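Local coordinates for protein ornithine carbamoyltransferase, anabolic (Campylobacter jejuni subsp. jejuni, PDB 3TPF) that catalyses the reversible transfer of the carbamoyl group from carbamoyl phosphate to L-ornithine, giving L-citrulline and phosphate in arginine biosynthesis, at residues B[100-105]-B[116-121]; B[218-223]-B[267-272]; B[257-262]-B[279-284]. All blocks are in the same frame, centred on the assembly; numbering follows the deposited sequence.

Contact 1 of 3, residues B[100-105]-B[116-121]; sequences NKHETL and VINALS
H102 and L105, at the start of helix 102-111, pack against S121, N118 and V116, a buried helix-to-strand contact that closes a beta-alpha-beta crossover. Strand 94-98 leads into the helix, and strand 116-118, the last of the four parallel strands in the sheet of the carbamoyl phosphate domain, follows it; V116 and N118 also make backbone hydrogen bonds with F5. The polar half of the contact is one bond: H102 ND1 and S121 OG lie 2.9 Å apart with an angle of 139°, and either could be the donor. The imidazole reaches the serine because CG stands anti to the backbone N (chi1 -160°), and the hydroxyl meets the ring at its edge. Histidine suits the place by offering a ring nitrogen for the serine and an aromatic ring that pairs edge-to-face with Y124. N118 ND2 donates to S121 OG over 3.2 Å from a position that leaves the oxygen tilted out of the amide plane, while L6 O is its stronger partner. S121 OG in addition accepts from Y124 N, so several bonds grip this buried hydroxyl. S121 O meets N157 ND2, and N157 is predicted to bind L-ornithine, which probably places the contact beside the ornithine site. L105 supplies the apolar half and is branched to touch two neighbours. CD1 sits against the N118 amide at CG, 3.2 Å away, its side chain crossing the asparagine at about a right angle, whereas the CD2 methyl meets V116 CG1 at 3.4 Å.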
loop_
_atom_site.group_PDB
_atom_site.type_symbol
_atom_site.label_atom_id
_atom_site.label_comp_id
_atom_site.label_asym_id
_atom_site.label_seq_id
_atom_site.Cartn_x
_atom_site.Cartn_y
_atom_site.Cartn_z
ATOM N N ASN B 100 19.355 -1.487 2.553
ATOM C CA ASN B 100 20.346 -1.747 3.642
ATOM C C ASN B 100 21.781 -1.631 3.120
ATOM O O ASN B 100 22.611 -0.948 3.726
ATOM C CB ASN B 100 20.144 -3.144 4.253
ATOM C CG ASN B 100 18.748 -3.357 4.861
ATOM O OD1 ASN B 100 18.322 -2.539 5.676
ATOM N ND2 ASN B 100 18.034 -4.444 4.475
ATOM N N LYS B 101 22.036 -2.218 1.951
ATOM C CA LYS B 101 23.394 -2.256 1.349
ATOM C C LYS B 101 23.477 -1.729 -0.117
ATOM O O LYS B 101 22.778 -2.188 -1.013
ATOM C CB LYS B 101 23.946 -3.653 1.395
ATOM C CG LYS B 101 24.258 -4.267 2.784
ATOM C CD LYS B 101 23.122 -5.189 3.282
ATOM C CE LYS B 101 22.864 -6.406 2.348
ATOM N NZ LYS B 101 21.512 -7.070 2.435
ATOM N N HIS B 102 24.357 -0.759 -0.356
ATOM C CA HIS B 102 24.505 -0.145 -1.681
ATOM C C HIS B 102 24.688 -1.194 -2.797
ATOM O O HIS B 102 24.201 -1.038 -3.932
ATOM C CB HIS B 102 25.669 0.838 -1.703
ATOM C CG HIS B 102 25.590 1.827 -2.835
ATOM N ND1 HIS B 102 24.646 2.812 -2.863
ATOM C CD2 HIS B 102 26.346 2.001 -3.947
ATOM C CE1 HIS B 102 24.808 3.551 -3.947
ATOM N NE2 HIS B 102 25.841 3.089 -4.621
ATOM N N GLU B 103 25.417 -2.251 -2.492
ATOM C CA GLU B 103 25.690 -3.252 -3.494
ATOM C C GLU B 103 24.386 -3.696 -4.155
ATOM O O GLU B 103 24.334 -3.930 -5.371
ATOM C CB GLU B 103 26.396 -4.429 -2.875
ATOM C CG GLU B 103 26.523 -5.627 -3.822
ATOM C CD GLU B 103 27.195 -5.314 -5.180
ATOM O OE1 GLU B 103 28.104 -4.400 -5.189
ATOM O OE2 GLU B 103 26.808 -6.010 -6.214
ATOM N N THR B 104 23.345 -3.819 -3.335
ATOM C CA THR B 104 22.012 -4.199 -3.799
ATOM C C THR B 104 21.497 -3.252 -4.863
ATOM O O THR B 104 20.919 -3.670 -5.840
ATOM C CB THR B 104 20.989 -4.248 -2.654
ATOM O OG1 THR B 104 21.443 -5.171 -1.642
ATOM C CG2 THR B 104 19.619 -4.646 -3.165
ATOM N N LEU B 105 21.731 -1.981 -4.688
ATOM C CA LEU B 105 21.309 -1.068 -5.718
ATOM C C LEU B 105 22.082 -1.356 -6.981
ATOM O O LEU B 105 21.544 -1.286 -8.082
ATOM C CB LEU B 105 21.606 0.387 -5.307
ATOM C CG LEU B 105 20.558 1.069 -4.430
ATOM C CD1 LEU B 105 21.046 2.347 -3.805
ATOM C CD2 LEU B 105 19.397 1.290 -5.354
ATOM N N VAL B 116 17.246 3.149 -11.984
ATOM C CA VAL B 116 17.114 2.908 -10.538
ATOM C C VAL B 116 17.555 4.134 -9.751
ATOM O O VAL B 116 18.566 4.690 -10.071
ATOM C CB VAL B 116 18.068 1.794 -10.110
ATOM C CG1 VAL B 116 18.210 1.640 -8.558
ATOM C CG2 VAL B 116 17.763 0.561 -10.918
ATOM N N ILE B 117 16.800 4.527 -8.699
ATOM C CA ILE B 117 17.085 5.745 -7.888
ATOM C C ILE B 117 17.344 5.449 -6.478
ATOM O O ILE B 117 16.586 4.723 -5.844
ATOM C CB ILE B 117 15.898 6.640 -7.860
ATOM C CG1 ILE B 117 15.618 7.166 -9.240
ATOM C CG2 ILE B 117 16.175 7.787 -6.917
ATOM C CD1 ILE B 117 14.263 7.679 -9.263
ATOM N N ASN B 118 18.479 5.891 -5.970
ATOM C CA ASN B 118 18.927 5.483 -4.620
ATOM C C ASN B 118 18.184 6.367 -3.619
ATOM O O ASN B 118 18.594 7.479 -3.330
ATOM C CB ASN B 118 20.395 5.719 -4.421
ATOM C CG ASN B 118 20.879 5.447 -2.937
ATOM O OD1 ASN B 118 20.068 5.007 -2.100
ATOM N ND2 ASN B 118 22.214 5.636 -2.649
ATOM N N ALA B 119 17.094 5.876 -3.072
ATOM C CA ALA B 119 16.340 6.628 -2.070
ATOM C C ALA B 119 17.066 6.616 -0.707
ATOM O O ALA B 119 16.568 7.267 0.235
ATOM C CB ALA B 119 14.958 6.023 -1.908
ATOM N N LEU B 120 18.112 5.780 -0.548
ATOM C CA LEU B 120 18.944 5.784 0.638
ATOM C C LEU B 120 19.725 4.465 0.831
ATOM O O LEU B 120 19.173 3.409 0.731
ATOM C CB LEU B 120 18.189 6.053 1.917
ATOM C CG LEU B 120 19.151 6.012 3.157
ATOM C CD1 LEU B 120 18.817 7.211 4.078
ATOM C CD2 LEU B 120 19.060 4.736 3.883
ATOM N N SER B 121 21.028 4.584 0.989
ATOM C CA SER B 121 21.880 3.428 1.175
ATOM C C SER B 121 22.881 3.741 2.259
ATOM O O SER B 121 22.968 4.872 2.684
ATOM C CB SER B 121 22.610 3.061 -0.106
ATOM O OG SER B 121 23.682 3.950 -0.379
#

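Contact 2 of 3, residues B[218-223]-B[267-272]; sequences VITDTW and GYEVSE
Just past the C-terminal end of strand 217-220 in the ornithine-binding domain, W223 lies against E269 and Y268 of the loop that precedes helix 272-277. The indole is used mainly through a face. E269 CB stands 3.8 Å from the centroid of its five-membered ring, 27° off the normal, which is a CH-pi contact, and the same face continues under E269 CA, offset toward the rim near W223 CZ2. Farther along the indole, W223 CH2 meets the backbone C of Y268 at 3.4 Å. W223 CZ3 then touches Y268 CB at 3.9 Å and lies at the edge of the tyrosine ring, the two side chains crossing at about a right angle. Tryptophan suits the place because the indole is long enough to meet E269 with its five-membered ring and Y268 with the far atoms CH2 and CZ3; it also stacks with F239.

E269 works with both its stem and its head. CB lies 3.5 Å from D221 O. With CG between the backbone N and the carbonyl carbon (chi1 72°) and the chain bent about CB-CG (chi2 -85°), CG comes 3.6 Å from D221 O and OE1 3.8 Å from T222 CA. The carboxylate is turned steeply to the indole plane, and its OE2 accepts from Y265 N and H260 NE2, so this buried acid is gripped from the neighbouring loop and strand. T220 OG1, 4.1 Å from E269 CB, is hydrogen-bonded to I152 O on the sheet. The D221 CB itself points away from the loop. Loops past the C-terminal strand ends are where Rossmann-like parallel alpha/beta domains carry their binding sites, consistent with the predicted binding of L-ornithine by D221.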
loop_
_atom_site.group_PDB
_atom_site.type_symbol
_atom_site.label_atom_id
_atom_site.label_comp_id
_atom_site.label_asym_id
_atom_site.label_seq_id
_atom_site.Cartn_x
_atom_site.Cartn_y
_atom_site.Cartn_z
ATOM N N VAL B 218 24.444 25.346 8.455
ATOM C CA VAL B 218 24.883 24.307 9.384
ATOM C C VAL B 218 24.003 23.111 9.241
ATOM O O VAL B 218 22.780 23.194 9.270
ATOM C CB VAL B 218 24.835 24.742 10.856
ATOM C CG1 VAL B 218 25.283 23.619 11.784
ATOM C CG2 VAL B 218 25.645 26.004 11.114
ATOM N N ILE B 219 24.638 21.981 9.010
ATOM C CA ILE B 219 23.901 20.751 8.745
ATOM C C ILE B 219 24.260 19.721 9.758
ATOM O O ILE B 219 25.443 19.482 10.002
ATOM C CB ILE B 219 24.270 20.170 7.382
ATOM C CG1 ILE B 219 24.011 21.238 6.279
ATOM C CG2 ILE B 219 23.556 18.848 7.201
ATOM C CD1 ILE B 219 24.188 20.721 4.876
ATOM N N THR B 220 23.256 19.078 10.321
ATOM C CA THR B 220 23.535 18.027 11.256
ATOM C C THR B 220 22.598 16.892 11.028
ATOM O O THR B 220 21.667 16.976 10.235
ATOM C CB THR B 220 23.447 18.511 12.694
ATOM O OG1 THR B 220 24.068 17.557 13.551
ATOM C CG2 THR B 220 22.050 18.708 13.105
ATOM N N ASP B 221 22.860 15.800 11.715
ATOM C CA ASP B 221 22.074 14.574 11.545
ATOM C C ASP B 221 22.184 13.685 12.767
ATOM O O ASP B 221 23.101 13.834 13.600
ATOM C CB ASP B 221 22.577 13.811 10.317
ATOM C CG ASP B 221 21.631 12.672 9.865
ATOM O OD1 ASP B 221 20.453 12.580 10.323
ATOM O OD2 ASP B 221 22.087 11.868 9.023
ATOM N N THR B 222 21.266 12.738 12.868
ATOM C CA THR B 222 21.270 11.782 13.989
ATOM C C THR B 222 22.615 11.113 14.083
ATOM O O THR B 222 23.298 10.919 13.099
ATOM C CB THR B 222 20.255 10.644 13.798
ATOM O OG1 THR B 222 20.852 9.652 12.995
ATOM C CG2 THR B 222 18.985 11.106 13.025
ATOM N N TRP B 223 22.971 10.724 15.276
ATOM C CA TRP B 223 24.289 10.106 15.513
ATOM C C TRP B 223 24.229 8.607 15.452
ATOM O O TRP B 223 25.132 7.924 14.989
ATOM C CB TRP B 223 24.774 10.473 16.887
ATOM C CG TRP B 223 25.025 11.915 17.102
ATOM C CD1 TRP B 223 25.430 12.834 16.198
ATOM C CD2 TRP B 223 24.944 12.583 18.335
ATOM N NE1 TRP B 223 25.573 14.053 16.778
ATOM C CE2 TRP B 223 25.299 13.920 18.109
ATOM C CE3 TRP B 223 24.617 12.178 19.634
ATOM C CZ2 TRP B 223 25.349 14.866 19.141
ATOM C CZ3 TRP B 223 24.642 13.119 20.657
ATOM C CH2 TRP B 223 25.011 14.445 20.407
ATOM N N GLY B 267 17.837 17.069 22.242
ATOM C CA GLY B 267 18.645 16.757 23.435
ATOM C C GLY B 267 19.924 16.003 23.103
ATOM O O GLY B 267 20.782 15.786 23.973
ATOM N N TYR B 268 20.035 15.613 21.837
ATOM C CA TYR B 268 21.205 14.902 21.335
ATOM C C TYR B 268 21.919 15.758 20.288
ATOM O O TYR B 268 22.562 16.758 20.633
ATOM C CB TYR B 268 20.807 13.536 20.792
ATOM C CG TYR B 268 20.176 12.715 21.832
ATOM C CD1 TYR B 268 18.808 12.700 21.990
ATOM C CD2 TYR B 268 20.966 12.031 22.781
ATOM C CE1 TYR B 268 18.225 11.987 23.026
ATOM C CE2 TYR B 268 20.390 11.321 23.816
ATOM C CZ TYR B 268 19.024 11.292 23.929
ATOM O OH TYR B 268 18.442 10.585 24.937
ATOM N N GLU B 269 21.770 15.422 19.014
ATOM C CA GLU B 269 22.487 16.165 17.986
ATOM C C GLU B 269 22.004 17.609 17.873
ATOM O O GLU B 269 22.670 18.460 17.316
ATOM C CB GLU B 269 22.371 15.488 16.629
ATOM C CG GLU B 269 21.015 15.589 15.968
ATOM C CD GLU B 269 20.015 14.519 16.393
ATOM O OE1 GLU B 269 20.344 13.598 17.213
ATOM O OE2 GLU B 269 18.862 14.620 15.854
ATOM N N VAL B 270 20.845 17.877 18.408
ATOM C CA VAL B 270 20.317 19.202 18.338
ATOM C C VAL B 270 19.481 19.512 19.577
ATOM O O VAL B 270 18.779 18.628 20.098
ATOM C CB VAL B 270 19.498 19.375 17.047
ATOM C CG1 VAL B 270 18.147 18.707 17.164
ATOM C CG2 VAL B 270 19.302 20.841 16.762
ATOM N N SER B 271 19.573 20.741 20.071
ATOM C CA SER B 271 18.744 21.169 21.196
ATOM C C SER B 271 17.330 21.509 20.716
ATOM O O SER B 271 17.123 21.975 19.621
ATOM C CB SER B 271 19.346 22.365 21.881
ATOM O OG SER B 271 19.146 23.525 21.113
ATOM N N GLU B 272 16.380 21.327 21.610
ATOM C CA GLU B 272 14.974 21.660 21.376
ATOM C C GLU B 272 14.819 23.125 20.961
ATOM O O GLU B 272 14.193 23.440 19.960
ATOM C CB GLU B 272 14.146 21.412 22.628
ATOM C CG GLU B 272 12.643 21.377 22.373
ATOM C CD GLU B 272 11.915 22.716 22.567
ATOM O OE1 GLU B 272 12.458 23.569 23.303
ATOM O OE2 GLU B 272 10.764 22.874 22.053
#

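Contact 3 of 3, residues B[257-262]-B[279-284]; sequences ILLHCL and ADVIFE
The F283 ring meets L262 obliquely, CE1 lying 4.0 Å from the leucine CD1, and the two side chains cross at about a right angle. The imidazole of H260 is engaged at its edge: ND1 accepts a hydrogen bond from the backbone N-H of L262 in the ring plane at 2.9 Å, while NE2 bonds to E269. Both ring nitrogens are thus used, which would fix the rotation of the ring, and the first bond tethers the bend that brings L262 toward the helix. C261 and L262 are predicted to bind carbamoyl phosphate.

Along the strand before this bend the packing is aliphatic. V281 CG1 and I282 CG1 approach L258 O at 3.3 and 3.4 Å, two branched side chains whose compact alkyl groups fit close to one strand carbonyl. I282, with CG2 anti to the backbone N, sets that methyl 4.0 Å from L262 CD2. At the start of the strand V281 CG2 meets I257 CD1 at 4.1 Å. The short axes of strand 257-260 and helix 279-284 approach to 7.5 Å, their N-to-C directions 40° apart.

Strand 257-260 is an outermost strand of its parallel sheet, bonded to strand 217-220. Helix 279-302 packs on it, F275 of helix 272-277 touches L262, I282 and F283, and T135 of helix 126-138 packs on V281.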
loop_
_atom_site.group_PDB
_atom_site.type_symbol
_atom_site.label_atom_id
_atom_site.label_comp_id
_atom_site.label_asym_id
_atom_site.label_seq_id
_atom_site.Cartn_x
_atom_site.Cartn_y
_atom_site.Cartn_z
ATOM N N ILE B 257 21.349 29.352 8.554
ATOM C CA ILE B 257 20.253 28.381 8.660
ATOM C C ILE B 257 20.750 27.036 9.131
ATOM O O ILE B 257 21.915 26.668 8.881
ATOM C CB ILE B 257 19.481 28.164 7.354
ATOM C CG1 ILE B 257 20.392 27.678 6.240
ATOM C CG2 ILE B 257 18.824 29.430 6.902
ATOM C CD1 ILE B 257 19.602 27.247 5.008
ATOM N N LEU B 258 19.898 26.330 9.871
ATOM C CA LEU B 258 20.211 24.999 10.395
ATOM C C LEU B 258 19.392 23.961 9.601
ATOM O O LEU B 258 18.183 24.043 9.537
ATOM C CB LEU B 258 19.876 24.894 11.882
ATOM C CG LEU B 258 19.952 23.473 12.494
ATOM C CD1 LEU B 258 21.379 22.973 12.415
ATOM C CD2 LEU B 258 19.383 23.474 13.891
ATOM N N LEU B 259 20.056 23.007 9.004
ATOM C CA LEU B 259 19.398 21.949 8.263
ATOM C C LEU B 259 19.574 20.605 8.975
ATOM O O LEU B 259 20.607 20.364 9.583
ATOM C CB LEU B 259 19.964 21.800 6.860
ATOM C CG LEU B 259 19.709 22.908 5.858
ATOM C CD1 LEU B 259 20.310 22.522 4.539
ATOM C CD2 LEU B 259 18.160 23.148 5.758
ATOM N N HIS B 260 18.513 19.806 8.972
ATOM C CA HIS B 260 18.459 18.480 9.552
ATOM C C HIS B 260 17.528 17.639 8.701
ATOM O O HIS B 260 16.433 18.059 8.403
ATOM C CB HIS B 260 17.892 18.540 10.957
ATOM C CG HIS B 260 18.117 17.293 11.762
ATOM N ND1 HIS B 260 17.785 16.035 11.309
ATOM C CD2 HIS B 260 18.608 17.122 13.021
ATOM C CE1 HIS B 260 18.090 15.147 12.244
ATOM N NE2 HIS B 260 18.581 15.780 13.297
ATOM N N CYS B 261 17.950 16.445 8.313
ATOM C CA CYS B 261 17.147 15.607 7.365
ATOM C C CYS B 261 15.992 14.953 8.056
ATOM O O CYS B 261 15.007 14.622 7.423
ATOM C CB CYS B 261 17.940 14.525 6.640
ATOM S SG CYS B 261 18.814 13.406 7.772
ATOM N N LEU B 262 16.100 14.798 9.345
ATOM C CA LEU B 262 14.976 14.290 10.178
ATOM C C LEU B 262 14.950 12.786 10.122
ATOM O O LEU B 262 15.508 12.201 9.218
ATOM C CB LEU B 262 13.577 14.795 9.722
ATOM C CG LEU B 262 13.216 16.273 9.812
ATOM C CD1 LEU B 262 11.725 16.504 9.476
ATOM C CD2 LEU B 262 13.503 16.780 11.243
ATOM N N ALA B 279 12.458 25.803 12.911
ATOM C CA ALA B 279 11.403 24.986 12.347
ATOM C C ALA B 279 11.065 25.401 10.884
ATOM O O ALA B 279 11.036 24.551 10.022
ATOM C CB ALA B 279 10.173 24.982 13.219
ATOM N N ASP B 280 10.901 26.677 10.592
ATOM C CA ASP B 280 10.471 27.045 9.247
ATOM C C ASP B 280 11.358 26.449 8.184
ATOM O O ASP B 280 10.867 25.902 7.179
ATOM C CB ASP B 280 10.414 28.543 9.016
ATOM C CG ASP B 280 9.324 29.225 9.810
ATOM O OD1 ASP B 280 8.247 28.669 10.023
ATOM O OD2 ASP B 280 9.529 30.359 10.266
ATOM N N VAL B 281 12.663 26.581 8.356
ATOM C CA VAL B 281 13.595 26.121 7.326
ATOM C C VAL B 281 13.677 24.629 7.323
ATOM O O VAL B 281 13.808 24.014 6.284
ATOM C CB VAL B 281 15.012 26.781 7.381
ATOM C CG1 VAL B 281 15.903 26.138 8.472
ATOM C CG2 VAL B 281 15.667 26.659 6.027
ATOM N N ILE B 282 13.689 24.038 8.504
ATOM C CA ILE B 282 13.874 22.600 8.619
ATOM C C ILE B 282 12.685 21.907 7.938
ATOM O O ILE B 282 12.854 20.886 7.251
ATOM C CB ILE B 282 14.004 22.123 10.068
ATOM C CG1 ILE B 282 15.362 22.573 10.626
ATOM C CG2 ILE B 282 13.897 20.597 10.153
ATOM C CD1 ILE B 282 15.566 22.287 12.117
ATOM N N PHE B 283 11.505 22.423 8.138
ATOM C CA PHE B 283 10.353 21.734 7.597
ATOM C C PHE B 283 10.124 22.083 6.146
ATOM O O PHE B 283 9.448 21.341 5.476
ATOM C CB PHE B 283 9.047 21.935 8.448
ATOM C CG PHE B 283 9.099 21.253 9.776
ATOM C CD1 PHE B 283 9.163 19.888 9.862
ATOM C CD2 PHE B 283 9.189 21.982 10.938
ATOM C CE1 PHE B 283 9.293 19.231 11.083
ATOM C CE2 PHE B 283 9.280 21.344 12.170
ATOM C CZ PHE B 283 9.325 19.959 12.241
ATOM N N GLU B 284 10.602 23.231 5.678
ATOM C CA GLU B 284 10.567 23.479 4.256
ATOM C C GLU B 284 11.534 22.449 3.591
ATOM O O GLU B 284 11.255 21.846 2.546
ATOM C CB GLU B 284 10.948 24.916 3.928
ATOM C CG GLU B 284 9.775 25.835 3.562
ATOM C CD GLU B 284 8.925 25.308 2.362
ATOM O OE1 GLU B 284 7.657 25.469 2.374
ATOM O OE2 GLU B 284 9.511 24.738 1.377
#

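Overall arrangement
From the N terminus, contact 1 closes first, pulling residues 116-121 back to 100-105 across ten residues, most of them the rest of helix 102-111, within the carbamoyl phosphate domain. It is complete before the other two begin and lies about 25 Å from each, centre to centre. Contacts 2 and 3 cross: segment 257-262 falls between 218-223 and 267-272, and 279-284 comes after both. They touch directly, strands 217-220 and 257-260 being neighbours in one parallel sheet. Contact 2 ties that sheet's strand-end loop to the loop before helix 272-277, while contact 3 fastens its border strand to helix 279-302. That helix reaches I117 in segment 116-121 through L297 and L300, thereby bridging the domains.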